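PDB 2YZ8: obscurin from Homo sapiens, which is a giant modular muscle protein that probably helps organise the sarcomere and its signalling, its many Ig-like domains likely serving as spacer and binding units. Local coordinates for residues C30-V35 and A61-V66; R68-Q73 and A89-T94. One frame throughout, in Å; residues are numbered along the deposited sequence.

Contact 1 of 2, residues C30-V35 and A61-V66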
loop_
_atom_site.group_PDB
_atom_site.type_symbol
_atom_site.label_atom_id
_atom_site.label_comp_id
_atom_site.label_asym_id
_atom_site.label_seq_id
_atom_site.Cartn_x
_atom_site.Cartn_y
_atom_site.Cartn_z
ATOM N N CYS A 30 -4.259 0.129 -5.349
ATOM C CA CYS A 30 -4.680 -1.033 -6.129
ATOM C C CYS A 30 -6.203 -1.084 -6.225
ATOM O O CYS A 30 -6.898 -0.274 -5.604
ATOM C CB CYS A 30 -4.101 -2.342 -5.570
ATOM S SG CYS A 30 -4.577 -2.737 -3.872
ATOM N N VAL A 31 -6.721 -2.016 -7.022
ATOM C CA VAL A 31 -8.160 -2.071 -7.300
ATOM C C VAL A 31 -8.702 -3.498 -7.223
ATOM O O VAL A 31 -8.096 -4.429 -7.757
ATOM C CB VAL A 31 -8.488 -1.475 -8.697
ATOM C CG1 VAL A 31 -9.987 -1.473 -8.949
ATOM C CG2 VAL A 31 -7.936 -0.059 -8.839
ATOM N N LEU A 32 -9.841 -3.656 -6.551
ATOM C CA LEU A 32 -10.541 -4.940 -6.455
ATOM C C LEU A 32 -11.555 -5.101 -7.591
ATOM O O LEU A 32 -11.956 -4.116 -8.216
ATOM C CB LEU A 32 -11.287 -5.036 -5.116
ATOM C CG LEU A 32 -10.498 -5.032 -3.806
ATOM C CD1 LEU A 32 -11.418 -4.627 -2.640
ATOM C CD2 LEU A 32 -9.833 -6.375 -3.547
ATOM N N SER A 33 -11.981 -6.341 -7.835
ATOM C CA SER A 33 -12.975 -6.650 -8.880
ATOM C C SER A 33 -14.409 -6.323 -8.464
ATOM O O SER A 33 -15.320 -6.304 -9.302
ATOM C CB SER A 33 -12.870 -8.116 -9.313
ATOM O OG SER A 33 -12.994 -8.987 -8.203
ATOM N N SER A 34 -14.610 -6.096 -7.169
ATOM C CA SER A 34 -15.866 -5.548 -6.664
ATOM C C SER A 34 -15.631 -4.854 -5.323
ATOM O O SER A 34 -14.554 -4.967 -4.738
ATOM C CB SER A 34 -16.957 -6.626 -6.565
ATOM O OG SER A 34 -16.566 -7.698 -5.736
ATOM N N VAL A 35 -16.631 -4.119 -4.853
ATOM C CA VAL A 35 -16.525 -3.414 -3.580
ATOM C C VAL A 35 -16.591 -4.438 -2.451
ATOM O O VAL A 35 -17.654 -4.992 -2.165
ATOM C CB VAL A 35 -17.627 -2.338 -3.425
ATOM C CG1 VAL A 35 -17.457 -1.577 -2.113
ATOM C CG2 VAL A 35 -17.592 -1.369 -4.601
ATOM N N ALA A 61 -14.124 0.177 -4.945
ATOM C CA ALA A 61 -13.166 -0.890 -5.232
ATOM C C ALA A 61 -11.710 -0.398 -5.224
ATOM O O ALA A 61 -10.773 -1.212 -5.251
ATOM C CB ALA A 61 -13.500 -1.545 -6.558
HETATM N N MSE A 62 -11.522 0.920 -5.184
HETATM C CA MSE A 62 -10.182 1.512 -5.119
HETATM C C MSE A 62 -9.635 1.440 -3.693
HETATM O O MSE A 62 -10.283 1.885 -2.733
HETATM C CB MSE A 62 -10.176 2.971 -5.594
HETATM C CG MSE A 62 -11.210 3.347 -6.656
HETATM SE SE MSE A 62 -10.656 3.237 -8.530
HETATM C CE MSE A 62 -12.117 4.233 -9.304
ATOM N N LEU A 63 -8.430 0.896 -3.572
ATOM C CA LEU A 63 -7.746 0.759 -2.292
ATOM C C LEU A 63 -6.487 1.615 -2.277
ATOM O O LEU A 63 -5.781 1.718 -3.278
ATOM C CB LEU A 63 -7.377 -0.705 -2.036
ATOM C CG LEU A 63 -8.530 -1.706 -1.913
ATOM C CD1 LEU A 63 -7.975 -3.114 -1.957
ATOM C CD2 LEU A 63 -9.340 -1.469 -0.645
ATOM N N GLU A 64 -6.209 2.215 -1.127
ATOM C CA GLU A 64 -5.131 3.185 -1.018
ATOM C C GLU A 64 -4.437 3.067 0.343
ATOM O O GLU A 64 -5.099 3.015 1.384
ATOM C CB GLU A 64 -5.724 4.581 -1.213
ATOM C CG GLU A 64 -4.746 5.732 -1.166
ATOM C CD GLU A 64 -5.431 7.084 -1.300
ATOM O OE1 GLU A 64 -4.889 8.080 -0.783
ATOM O OE2 GLU A 64 -6.513 7.152 -1.922
ATOM N N LEU A 65 -3.107 3.011 0.318
ATOM C CA LEU A 65 -2.290 3.093 1.532
ATOM C C LEU A 65 -1.406 4.328 1.459
ATOM O O LEU A 65 -0.619 4.494 0.522
ATOM C CB LEU A 65 -1.412 1.842 1.727
ATOM C CG LEU A 65 -0.351 1.901 2.841
ATOM C CD1 LEU A 65 -0.976 1.745 4.227
ATOM C CD2 LEU A 65 0.756 0.868 2.629
ATOM N N VAL A 66 -1.542 5.190 2.456
ATOM C CA VAL A 66 -0.725 6.382 2.546
ATOM C C VAL A 66 0.344 6.144 3.605
ATOM O O VAL A 66 0.041 5.806 4.749
ATOM C CB VAL A 66 -1.575 7.646 2.858
ATOM C CG1 VAL A 66 -0.714 8.899 2.813
ATOM C CG2 VAL A 66 -2.717 7.771 1.861
#
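Cys-30 faces Leu-63, and Val-31 faces Met-62, where strands 26-32 and 62-67, the B and E strands of an immunoglobulin I-set sandwich, run antiparallel in one sheet. Cys-30 and Leu-63 exchange both backbone bonds, N to O and O to N, and a third runs from Leu-32 N to the carbonyl of Ala-61 beyond the last strand pair. On the core side the sulfur of Cys-30, swung between its own N and carbonyl carbon (chi1 61°), lies alongside Leu-63, its SG 3.9 Å from CB and equally far from CD1. The next hollow is the branch point of Leu-32: Leu-63 CD1 presses into that fork, 3.7 Å from Leu-32 CG and 3.8 Å from its CD1. Phe-11 of strand 11-13, in the same sheet, and Trp-41 of strand 40-43, in the facing sheet, also touch Leu-63, and Leu-32 rests on Val-9. A serine in place of Leu-32 would probably deprive the CD1 methyl of Leu-63 of its seat and open a gap at this end of the core. On the other face Val-31 CG2 meets the selenium of Met-62, a selenomethionine, in a looser contact. Past Leu-32 the chain curls round Ala-61, whose small side chain fits the concave side of the turn against the carbonyl oxygens of Leu-32 and Ser-34, its CB 3.4 Å from Leu-32 O; Val-35 CG2 lies 3.8 Å from Ala-61 N. The Ala-61 carbonyl has a double role: besides accepting from Leu-32 N at 2.9 Å, its O lies 3.4 Å from Val-31 CA in a CA-H...O contact.

Contact 2 of 2, residues R68-Q73 and A89-T94; sequences RNLRPQ and ATLTVT
Leu-70 and Leu-91 meet methyl to methyl: Leu-91 carries CG anti to its N (chi1 169°), and CD2 is the branch that Leu-70 turns to the strand. Val-93, two residues along the same face, has CG1 opposite its N (chi1 175°), which places CG2 on the side of Leu-70. The loop between strands 62-67 and 76-82, the E-F loop of the immunoglobulin fold, thus packs on strand 85-94, the G strand. Leu-70 CD2 is the shared knob: it lies 3.9 Å from Leu-91 CD2 and 4.1 Å from Val-93 CG2, the side chains meeting at a slant. Val-20 and Ala-26 also touch Leu-70, making it part of the hydrophobic core at this end of the sandwich. Further on, Val-93 also packs against backbone. Its CG2 is 3.7 Å from the carbonyl oxygen of Arg-71 and its CG1 4.0 Å from Pro-72 CA, so both methyls of the valine lean on the bend where the loop enters its 3-10 turn. The Arg-71 side chain leaves in another direction, to a salt bridge with Asp-74, the first residue of the Asp-x-Gly-x-Tyr signature that ends at Tyr-78; the Pro-72 carbonyl bonds to Ser-75 OG, and the Leu-70 backbone pairs with Gly-23 and Gly-24. No hydrogen bond crosses between loop and strand, so between the two segments the fit rests on van der Waals packing of apolar methyls on one another and on the backbone of Arg-71 and Pro-72.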
loop_
_atom_site.group_PDB
_atom_site.type_symbol
_atom_site.label_atom_id
_atom_site.label_comp_id
_atom_site.label_asym_id
_atom_site.label_seq_id
_atom_site.Cartn_x
_atom_site.Cartn_y
_atom_site.Cartn_z
ATOM N N ARG A 68 2.990 8.164 5.455
ATOM C CA ARG A 68 3.335 9.554 5.731
ATOM C C ARG A 68 4.761 9.685 6.269
ATOM O O ARG A 68 5.354 8.697 6.711
ATOM C CB ARG A 68 2.314 10.172 6.687
ATOM C CG ARG A 68 0.963 10.427 6.029
ATOM C CD ARG A 68 -0.107 10.812 7.031
ATOM N NE ARG A 68 -0.631 9.643 7.730
ATOM C CZ ARG A 68 -1.851 9.559 8.247
ATOM N NH1 ARG A 68 -2.703 10.569 8.139
ATOM N NH2 ARG A 68 -2.224 8.450 8.866
ATOM N N ASN A 69 5.301 10.903 6.211
ATOM C CA ASN A 69 6.671 11.202 6.657
ATOM C C ASN A 69 7.702 10.172 6.175
ATOM O O ASN A 69 8.393 9.536 6.984
ATOM C CB ASN A 69 6.728 11.363 8.185
ATOM C CG ASN A 69 5.887 12.530 8.692
ATOM O OD1 ASN A 69 4.696 12.633 8.400
ATOM N ND2 ASN A 69 6.508 13.409 9.474
ATOM N N LEU A 70 7.798 10.012 4.856
ATOM C CA LEU A 70 8.681 9.008 4.265
ATOM C C LEU A 70 10.140 9.156 4.680
ATOM O O LEU A 70 10.737 10.231 4.542
ATOM C CB LEU A 70 8.585 9.005 2.737
ATOM C CG LEU A 70 7.601 8.044 2.067
ATOM C CD1 LEU A 70 7.810 8.125 0.575
ATOM C CD2 LEU A 70 7.788 6.606 2.544
ATOM N N ARG A 71 10.682 8.058 5.199
ATOM C CA ARG A 71 12.088 7.928 5.544
ATOM C C ARG A 71 12.633 6.784 4.688
ATOM O O ARG A 71 11.846 5.972 4.202
ATOM C CB ARG A 71 12.223 7.551 7.017
ATOM C CG ARG A 71 11.614 8.516 8.019
ATOM C CD ARG A 71 11.406 7.806 9.351
ATOM N NE ARG A 71 10.459 6.696 9.218
ATOM C CZ ARG A 71 10.360 5.674 10.065
ATOM N NH1 ARG A 71 11.155 5.592 11.124
ATOM N NH2 ARG A 71 9.461 4.723 9.845
ATOM N N PRO A 72 13.972 6.698 4.506
ATOM C CA PRO A 72 14.529 5.540 3.787
ATOM C C PRO A 72 14.153 4.177 4.392
ATOM O O PRO A 72 14.013 3.202 3.655
ATOM C CB PRO A 72 16.047 5.756 3.876
ATOM C CG PRO A 72 16.225 7.214 4.122
ATOM C CD PRO A 72 15.026 7.645 4.926
ATOM N N GLN A 73 13.996 4.119 5.714
ATOM C CA GLN A 73 13.606 2.893 6.429
ATOM C C GLN A 73 12.177 2.450 6.125
ATOM O O GLN A 73 11.787 1.335 6.488
ATOM C CB GLN A 73 13.729 3.077 7.950
ATOM C CG GLN A 73 15.123 3.360 8.464
ATOM C CD GLN A 73 15.366 4.831 8.763
ATOM O OE1 GLN A 73 16.163 5.165 9.639
ATOM N NE2 GLN A 73 14.692 5.713 8.034
ATOM N N ALA A 89 4.090 -4.917 -4.307
ATOM C CA ALA A 89 5.041 -4.094 -5.061
ATOM C C ALA A 89 6.087 -3.503 -4.113
ATOM O O ALA A 89 5.968 -3.633 -2.898
ATOM C CB ALA A 89 4.300 -2.981 -5.814
ATOM N N THR A 90 7.097 -2.836 -4.661
ATOM C CA THR A 90 8.115 -2.213 -3.823
ATOM C C THR A 90 8.052 -0.692 -3.852
ATOM O O THR A 90 7.723 -0.081 -4.872
ATOM C CB THR A 90 9.548 -2.644 -4.199
ATOM O OG1 THR A 90 9.810 -2.294 -5.561
ATOM C CG2 THR A 90 9.737 -4.140 -4.007
ATOM N N LEU A 91 8.385 -0.098 -2.715
ATOM C CA LEU A 91 8.532 1.335 -2.592
ATOM C C LEU A 91 10.012 1.670 -2.484
ATOM O O LEU A 91 10.698 1.168 -1.597
ATOM C CB LEU A 91 7.779 1.823 -1.352
ATOM C CG LEU A 91 7.959 3.258 -0.838
ATOM C CD1 LEU A 91 7.641 4.309 -1.902
ATOM C CD2 LEU A 91 7.082 3.460 0.392
ATOM N N THR A 92 10.503 2.499 -3.400
ATOM C CA THR A 92 11.886 2.975 -3.360
ATOM C C THR A 92 11.875 4.421 -2.879
ATOM O O THR A 92 11.096 5.241 -3.371
ATOM C CB THR A 92 12.577 2.841 -4.748
ATOM O OG1 THR A 92 12.625 1.460 -5.114
ATOM C CG2 THR A 92 14.013 3.394 -4.738
ATOM N N VAL A 93 12.725 4.724 -1.900
ATOM C CA VAL A 93 12.821 6.081 -1.366
ATOM C C VAL A 93 14.136 6.707 -1.807
ATOM O O VAL A 93 15.209 6.111 -1.639
ATOM C CB VAL A 93 12.651 6.108 0.176
ATOM C CG1 VAL A 93 12.879 7.522 0.735
ATOM C CG2 VAL A 93 11.251 5.607 0.548
ATOM N N THR A 94 14.039 7.897 -2.401
ATOM C CA THR A 94 15.208 8.620 -2.919
ATOM C C THR A 94 15.547 9.768 -1.978
ATOM O O THR A 94 14.655 10.522 -1.557
ATOM C CB THR A 94 14.927 9.153 -4.342
ATOM O OG1 THR A 94 14.633 8.052 -5.211
ATOM C CG2 THR A 94 16.118 9.925 -4.903
#

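Contact 1 and contact 2 lie on opposite sides of the domain centre, their own centres about 21 Å apart. Contact 1 joins two adjacent strands of one sheet and combines backbone hydrogen bonds with apolar packing; contact 2 sets a loop against a strand of the other sheet and has no hydrogen bonds across it. They hold different elements but adjoin in the chain: strand 62-67, paired in contact 1, leads into the loop of contact 2. Both are partly buried: Cys-30, Leu-32 and Leu-63 belong to the core in the first, Leu-70 and Leu-91 in the second, while Val-35 and Pro-72 mark the exposed margins. Contact 1 also buries about twice the surface.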